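Local coordinates for protein DR2417 (Deinococcus radiodurans, PDB 4XWW) that is an RNase J of the metallo-beta-lactamase superfamily that binds RNA, probably degrades it from the 5' end and probably takes part in rRNA maturation, at residues Arg395-Leu400 with Gly438-Arg443; Phe399-Gly404 with Lys424-Ala429. One frame throughout, in Å; residues are numbered along the deposited sequence.

Contacts 1 and 2 both start from strand 398-402 and share Phe-399 and Leu-400. Their centres lie about 10 Å apart. Contact 2 adds the edge strand 425-426 beside it in the same sheet. Contact 1 joins this sheet to the facing sheet that carries strand 441-447. The two contacts also touch directly. Asp-440 OD1 forms a salt bridge with Lys-424 NZ at 2.9 Å, and Phe-442 CE2 packs on Leu-427 CG at 3.4 Å. Beyond the shared residues the strand runs on to His-403, a ligand of the zinc site. The side chain of Leu-400 is about 10 Å from that of His-403; contact 1 uses the part of the strand before the metal ligand.

Contact 1 (Arg395-Leu400 with Gly438-Arg443)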
loop_
_atom_site.group_PDB
_atom_site.type_symbol
_atom_site.label_atom_id
_atom_site.label_comp_id
_atom_site.label_asym_id
_atom_site.label_seq_id
_atom_site.Cartn_x
_atom_site.Cartn_y
_atom_site.Cartn_z
ATOM N N ARG A 395 20.005 -15.800 27.680
ATOM C CA ARG A 395 19.578 -15.524 29.059
ATOM C C ARG A 395 19.985 -14.122 29.523
ATOM O O ARG A 395 20.640 -13.973 30.557
ATOM C CB ARG A 395 20.164 -16.569 30.022
ATOM C CG ARG A 395 19.396 -17.882 30.046
ATOM C CD ARG A 395 20.327 -19.092 29.977
ATOM N NE ARG A 395 21.346 -19.094 31.022
ATOM C CZ ARG A 395 22.525 -19.700 30.904
ATOM N NH1 ARG A 395 22.827 -20.339 29.783
ATOM N NH2 ARG A 395 23.406 -19.664 31.900
ATOM N N PRO A 396 19.621 -13.084 28.753
ATOM C CA PRO A 396 20.187 -11.756 29.007
ATOM C C PRO A 396 19.569 -11.080 30.224
ATOM O O PRO A 396 18.393 -11.288 30.542
ATOM C CB PRO A 396 19.837 -10.989 27.731
ATOM C CG PRO A 396 18.513 -11.555 27.363
ATOM C CD PRO A 396 18.606 -13.036 27.681
ATOM N N LYS A 397 20.347 -10.251 30.897
ATOM C CA LYS A 397 19.797 -9.485 32.002
ATOM C C LYS A 397 18.882 -8.398 31.456
ATOM O O LYS A 397 17.794 -8.179 31.982
ATOM C CB LYS A 397 20.901 -8.877 32.859
ATOM C CG LYS A 397 20.383 -8.143 34.099
ATOM C CD LYS A 397 21.530 -7.872 35.101
ATOM C CE LYS A 397 20.985 -7.291 36.418
ATOM N NZ LYS A 397 22.054 -6.849 37.358
ATOM N N PHE A 398 19.312 -7.736 30.385
ATOM C CA PHE A 398 18.544 -6.626 29.829
ATOM C C PHE A 398 18.296 -6.844 28.340
ATOM O O PHE A 398 19.059 -7.551 27.686
ATOM C CB PHE A 398 19.282 -5.320 30.090
ATOM C CG PHE A 398 19.452 -5.016 31.564
ATOM C CD1 PHE A 398 18.343 -4.956 32.386
ATOM C CD2 PHE A 398 20.709 -4.798 32.118
ATOM C CE1 PHE A 398 18.482 -4.676 33.743
ATOM C CE2 PHE A 398 20.863 -4.524 33.478
ATOM C CZ PHE A 398 19.740 -4.461 34.293
ATOM N N PHE A 399 17.226 -6.269 27.797
ATOM C CA PHE A 399 16.845 -6.596 26.434
ATOM C C PHE A 399 16.359 -5.358 25.673
ATOM O O PHE A 399 15.498 -4.613 26.161
ATOM C CB PHE A 399 15.781 -7.704 26.481
ATOM C CG PHE A 399 15.234 -8.119 25.139
ATOM C CD1 PHE A 399 16.056 -8.248 24.032
ATOM C CD2 PHE A 399 13.891 -8.428 25.016
ATOM C CE1 PHE A 399 15.524 -8.649 22.802
ATOM C CE2 PHE A 399 13.355 -8.833 23.808
ATOM C CZ PHE A 399 14.168 -8.937 22.694
ATOM N N LEU A 400 16.935 -5.151 24.482
ATOM C CA LEU A 400 16.538 -4.089 23.561
ATOM C C LEU A 400 16.065 -4.671 22.241
ATOM O O LEU A 400 16.869 -4.907 21.341
ATOM C CB LEU A 400 17.696 -3.129 23.267
ATOM C CG LEU A 400 18.046 -1.987 24.210
ATOM C CD1 LEU A 400 19.218 -1.204 23.619
ATOM C CD2 LEU A 400 16.849 -1.073 24.400
ATOM N N GLY A 438 24.531 -0.461 32.837
ATOM C CA GLY A 438 25.533 -0.844 33.810
ATOM C C GLY A 438 25.217 -2.238 34.310
ATOM O O GLY A 438 24.227 -2.833 33.898
ATOM N N PRO A 439 26.063 -2.775 35.200
ATOM C CA PRO A 439 25.841 -4.127 35.723
ATOM C C PRO A 439 24.440 -4.335 36.299
ATOM O O PRO A 439 23.909 -5.441 36.199
ATOM C CB PRO A 439 26.916 -4.244 36.809
ATOM C CG PRO A 439 28.040 -3.422 36.245
ATOM C CD PRO A 439 27.361 -2.226 35.633
ATOM N N ASP A 440 23.852 -3.289 36.877
ATOM C CA ASP A 440 22.473 -3.348 37.347
ATOM C C ASP A 440 21.718 -2.070 37.000
ATOM O O ASP A 440 20.875 -1.608 37.769
ATOM C CB ASP A 440 22.409 -3.588 38.857
ATOM C CG ASP A 440 21.034 -4.062 39.298
ATOM O OD1 ASP A 440 20.454 -4.886 38.560
ATOM O OD2 ASP A 440 20.524 -3.601 40.344
ATOM N N GLU A 441 22.037 -1.489 35.848
ATOM C CA GLU A 441 21.357 -0.284 35.391
ATOM C C GLU A 441 20.923 -0.473 33.956
ATOM O O GLU A 441 21.679 -0.986 33.143
ATOM C CB GLU A 441 22.261 0.949 35.501
ATOM C CG GLU A 441 21.582 2.242 35.021
ATOM C CD GLU A 441 22.439 3.482 35.226
ATOM O OE1 GLU A 441 23.531 3.358 35.820
ATOM O OE2 GLU A 441 22.015 4.581 34.799
ATOM N N PHE A 442 19.706 -0.048 33.657
ATOM C CA PHE A 442 19.171 -0.150 32.308
ATOM C C PHE A 442 18.007 0.819 32.198
ATOM O O PHE A 442 16.882 0.509 32.596
ATOM C CB PHE A 442 18.738 -1.584 32.010
ATOM C CG PHE A 442 18.365 -1.828 30.556
ATOM C CD1 PHE A 442 19.261 -1.505 29.540
ATOM C CD2 PHE A 442 17.151 -2.399 30.215
ATOM C CE1 PHE A 442 18.940 -1.741 28.201
ATOM C CE2 PHE A 442 16.824 -2.635 28.882
ATOM C CZ PHE A 442 17.722 -2.304 27.878
ATOM N N ARG A 443 18.285 2.011 31.685
ATOM C CA ARG A 443 17.260 3.045 31.602
ATOM C C ARG A 443 17.571 4.055 30.512
ATOM O O ARG A 443 18.723 4.227 30.119
ATOM C CB ARG A 443 17.135 3.769 32.946
ATOM C CG ARG A 443 18.433 4.406 33.365
ATOM C CD ARG A 443 18.343 5.142 34.692
ATOM N NE ARG A 443 19.554 5.928 34.907
ATOM C CZ ARG A 443 19.652 7.233 34.671
ATOM N NH1 ARG A 443 18.603 7.912 34.229
ATOM N NH2 ARG A 443 20.802 7.860 34.888
#
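Lys-397 reaches across to the turn at Pro-439 and Asp-440. CG stands anti to the backbone N (chi1 -176°), and the chain beyond it stays extended. This carries NZ out to the turn. NZ gives a hydrogen bond to Pro-439 O at 2.6 Å, in the carbonyl plane and on a lone pair. It also forms a salt bridge with Asp-440 OD1 at 2.8 Å. That oxygen is met on its anti side, from well outside the carboxylate plane.

Phe-398 lies deeper and faces Phe-442. The two rings are nearly parallel, at 20°, but slid apart with little overlap. Instead, each ring covers the beta carbon of the other. Phe-442 CB sits 3.4 Å from the centroid of the Phe-398 ring, and Phe-398 CB sits 3.6 Å from that of Phe-442. This is a reciprocal CH-pi pair. Lys-397 CG lies over the opposite face of the Phe-398 ring, and Gly-438 O comes to its edge.

The side chain of Phe-399 sets off away from 438-443, and its backbone O lies 3.6 Å from Phe-442 CE2. Leu-400 then meets the ring edge in plane, CG to Phe-442 CZ at 3.7 Å.

The axes of the short strand segments 398-400 and 441-443 come within 8.8 Å, their directions 28° apart. They belong to the two facing sheets of the metallo-beta-lactamase sandwich, and Phe-398 and Phe-442 pack between them.

Asp-440 OD1 also receives Lys-424 NZ. Two ammonium groups on one carboxylate oxygen would probably favour the ionised aspartate; this charged cluster lies at the exposed turn, beside the buried phenylalanine pair.

Contact 2 (Phe399-Gly404 with Lys424-Ala429); sequences FLPWHG and KRTLIA. With ZN (zinc ion), chain F.
Pro-401 O and Leu-427 O are bridged by one water molecule that three groups grip. The water donates to Pro-401 O at 2.7 Å and to Leu-427 O at 2.9 Å. It accepts from Ala-429 N at 2.8 Å. The contact closes a beta-alpha-beta unit: strand 398-402, helix 406-417 and the parallel edge strand 425-426. The water links the two segments beyond the direct backbone bonds. Gln-409 of the helix also donates to Pro-401 O and to Ala-429 O, so the helix is tied to the same end.

The direct ladder consists of two backbone hydrogen bonds around Phe-399. Phe-399 N gives to Arg-425 O at 3.1 Å. Leu-427 N gives to Phe-399 O, also at 3.1 Å.

Phe-399 and Thr-426 are the bridged pair, and their side chains lie side by side on the helix face of the sheet. With chi1 at -59°, Thr-426 OG1 lies beside the backbone N and CG2 anti to it, and both branches touch Phe-399. Thr-426 CG2 lies 3.5 Å from Phe-399 CD2, oblique to the ring. Pro-401 CD is set over the centre of one face of that ring and touches Thr-426 CG2 at 3.6 Å. His-412 of the helix meets Phe-399 edge-to-face. Ile-428 CD1 crosses to Pro-401 CG, while Leu-400 CD2 packs on Leu-427 CB and Ala-429 CB.

Past the strand end His-403 takes a left-handed backbone conformation. Its ring joins Asp-88 and His-89 in a zinc site, close to a sugar of the bound RNA. His-403 NE2 binds this zinc ion at 2.2 Å, and a second water occupies another position on the metal.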
loop_
_atom_site.group_PDB
_atom_site.type_symbol
_atom_site.label_atom_id
_atom_site.label_comp_id
_atom_site.label_asym_id
_atom_site.label_seq_id
_atom_site.Cartn_x
_atom_site.Cartn_y
_atom_site.Cartn_z
ATOM N N PHE A 399 17.226 -6.269 27.797
ATOM C CA PHE A 399 16.845 -6.596 26.434
ATOM C C PHE A 399 16.359 -5.358 25.673
ATOM O O PHE A 399 15.498 -4.613 26.161
ATOM C CB PHE A 399 15.781 -7.704 26.481
ATOM C CG PHE A 399 15.234 -8.119 25.139
ATOM C CD1 PHE A 399 16.056 -8.248 24.032
ATOM C CD2 PHE A 399 13.891 -8.428 25.016
ATOM C CE1 PHE A 399 15.524 -8.649 22.802
ATOM C CE2 PHE A 399 13.355 -8.833 23.808
ATOM C CZ PHE A 399 14.168 -8.937 22.694
ATOM N N LEU A 400 16.935 -5.151 24.482
ATOM C CA LEU A 400 16.538 -4.089 23.561
ATOM C C LEU A 400 16.065 -4.671 22.241
ATOM O O LEU A 400 16.869 -4.907 21.341
ATOM C CB LEU A 400 17.696 -3.129 23.267
ATOM C CG LEU A 400 18.046 -1.987 24.210
ATOM C CD1 LEU A 400 19.218 -1.204 23.619
ATOM C CD2 LEU A 400 16.849 -1.073 24.400
ATOM N N PRO A 401 14.754 -4.895 22.108
ATOM C CA PRO A 401 14.250 -5.344 20.805
ATOM C C PRO A 401 14.453 -4.241 19.766
ATOM O O PRO A 401 14.149 -3.068 20.024
ATOM C CB PRO A 401 12.770 -5.630 21.078
ATOM C CG PRO A 401 12.463 -4.882 22.361
ATOM C CD PRO A 401 13.723 -4.925 23.155
ATOM N N TRP A 402 14.940 -4.630 18.593
ATOM C CA TRP A 402 15.534 -3.705 17.637
ATOM C C TRP A 402 15.083 -4.070 16.210
ATOM O O TRP A 402 14.443 -5.106 16.031
ATOM C CB TRP A 402 17.077 -3.742 17.836
ATOM C CG TRP A 402 17.896 -3.313 16.667
ATOM C CD1 TRP A 402 18.267 -2.034 16.348
ATOM C CD2 TRP A 402 18.472 -4.160 15.674
ATOM N NE1 TRP A 402 19.006 -2.034 15.195
ATOM C CE2 TRP A 402 19.147 -3.329 14.759
ATOM C CE3 TRP A 402 18.484 -5.547 15.467
ATOM C CZ2 TRP A 402 19.837 -3.832 13.650
ATOM C CZ3 TRP A 402 19.153 -6.054 14.340
ATOM C CH2 TRP A 402 19.815 -5.189 13.452
ATOM N N HIS A 403 15.384 -3.231 15.215
ATOM C CA HIS A 403 15.062 -3.531 13.810
ATOM C C HIS A 403 13.569 -3.870 13.651
ATOM O O HIS A 403 13.184 -4.937 13.147
ATOM C CB HIS A 403 15.952 -4.688 13.282
ATOM C CG HIS A 403 16.086 -4.744 11.785
ATOM N ND1 HIS A 403 15.077 -5.229 10.976
ATOM C CD2 HIS A 403 17.116 -4.447 10.957
ATOM C CE1 HIS A 403 15.472 -5.203 9.716
ATOM N NE2 HIS A 403 16.698 -4.724 9.670
ATOM N N GLY A 404 12.729 -2.950 14.115
ATOM C CA GLY A 404 11.296 -3.134 14.019
ATOM C C GLY A 404 10.587 -1.848 14.349
ATOM O O GLY A 404 11.122 -1.007 15.058
ATOM N N LYS A 424 15.481 -9.234 33.114
ATOM C CA LYS A 424 15.121 -8.414 34.260
ATOM C C LYS A 424 14.301 -7.204 33.832
ATOM O O LYS A 424 13.290 -6.867 34.461
ATOM C CB LYS A 424 16.368 -7.956 34.998
ATOM C CG LYS A 424 16.045 -7.027 36.154
ATOM C CD LYS A 424 17.183 -6.947 37.130
ATOM C CE LYS A 424 16.757 -6.142 38.351
ATOM N NZ LYS A 424 17.860 -5.944 39.321
ATOM N N ARG A 425 14.741 -6.548 32.759
ATOM C CA ARG A 425 14.002 -5.419 32.210
ATOM C C ARG A 425 14.183 -5.336 30.696
ATOM O O ARG A 425 15.260 -5.618 30.162
ATOM C CB ARG A 425 14.434 -4.097 32.867
ATOM C CG ARG A 425 13.555 -2.910 32.455
ATOM C CD ARG A 425 13.634 -1.730 33.428
ATOM N NE ARG A 425 14.992 -1.488 33.901
ATOM C CZ ARG A 425 15.413 -1.756 35.134
ATOM N NH1 ARG A 425 14.576 -2.267 36.028
ATOM N NH2 ARG A 425 16.670 -1.509 35.477
ATOM N N THR A 426 13.111 -4.963 30.018
ATOM C CA THR A 426 13.146 -4.785 28.571
ATOM C C THR A 426 12.719 -3.361 28.266
ATOM O O THR A 426 11.724 -2.883 28.818
ATOM C CB THR A 426 12.223 -5.776 27.853
ATOM O OG1 THR A 426 12.616 -7.119 28.168
ATOM C CG2 THR A 426 12.281 -5.570 26.339
ATOM N N LEU A 427 13.470 -2.670 27.410
ATOM C CA LEU A 427 13.078 -1.322 27.005
ATOM C C LEU A 427 12.738 -1.265 25.527
ATOM O O LEU A 427 13.315 -1.997 24.722
ATOM C CB LEU A 427 14.179 -0.318 27.294
ATOM C CG LEU A 427 14.495 -0.117 28.766
ATOM C CD1 LEU A 427 15.687 0.811 28.902
ATOM C CD2 LEU A 427 13.270 0.427 29.511
ATOM N N ILE A 428 11.797 -0.390 25.185
ATOM C CA ILE A 428 11.439 -0.158 23.786
ATOM C C ILE A 428 12.113 1.152 23.371
ATOM O O ILE A 428 11.612 2.239 23.670
ATOM C CB ILE A 428 9.896 -0.075 23.556
ATOM C CG1 ILE A 428 9.150 -1.290 24.135
ATOM C CG2 ILE A 428 9.607 0.067 22.070
ATOM C CD1 ILE A 428 9.502 -2.620 23.499
ATOM N N ALA A 429 13.274 1.059 22.727
ATOM C CA ALA A 429 14.021 2.271 22.417
ATOM C C ALA A 429 13.481 2.978 21.172
ATOM O O ALA A 429 12.876 2.359 20.277
ATOM C CB ALA A 429 15.525 1.967 22.264
HETATM ZN ZN ZN F . 18.149 -4.789 8.056
HETATM O O HOH W 1 14.422 -1.463 22.141
HETATM O O HOH W 2 18.234 -6.641 7.246
#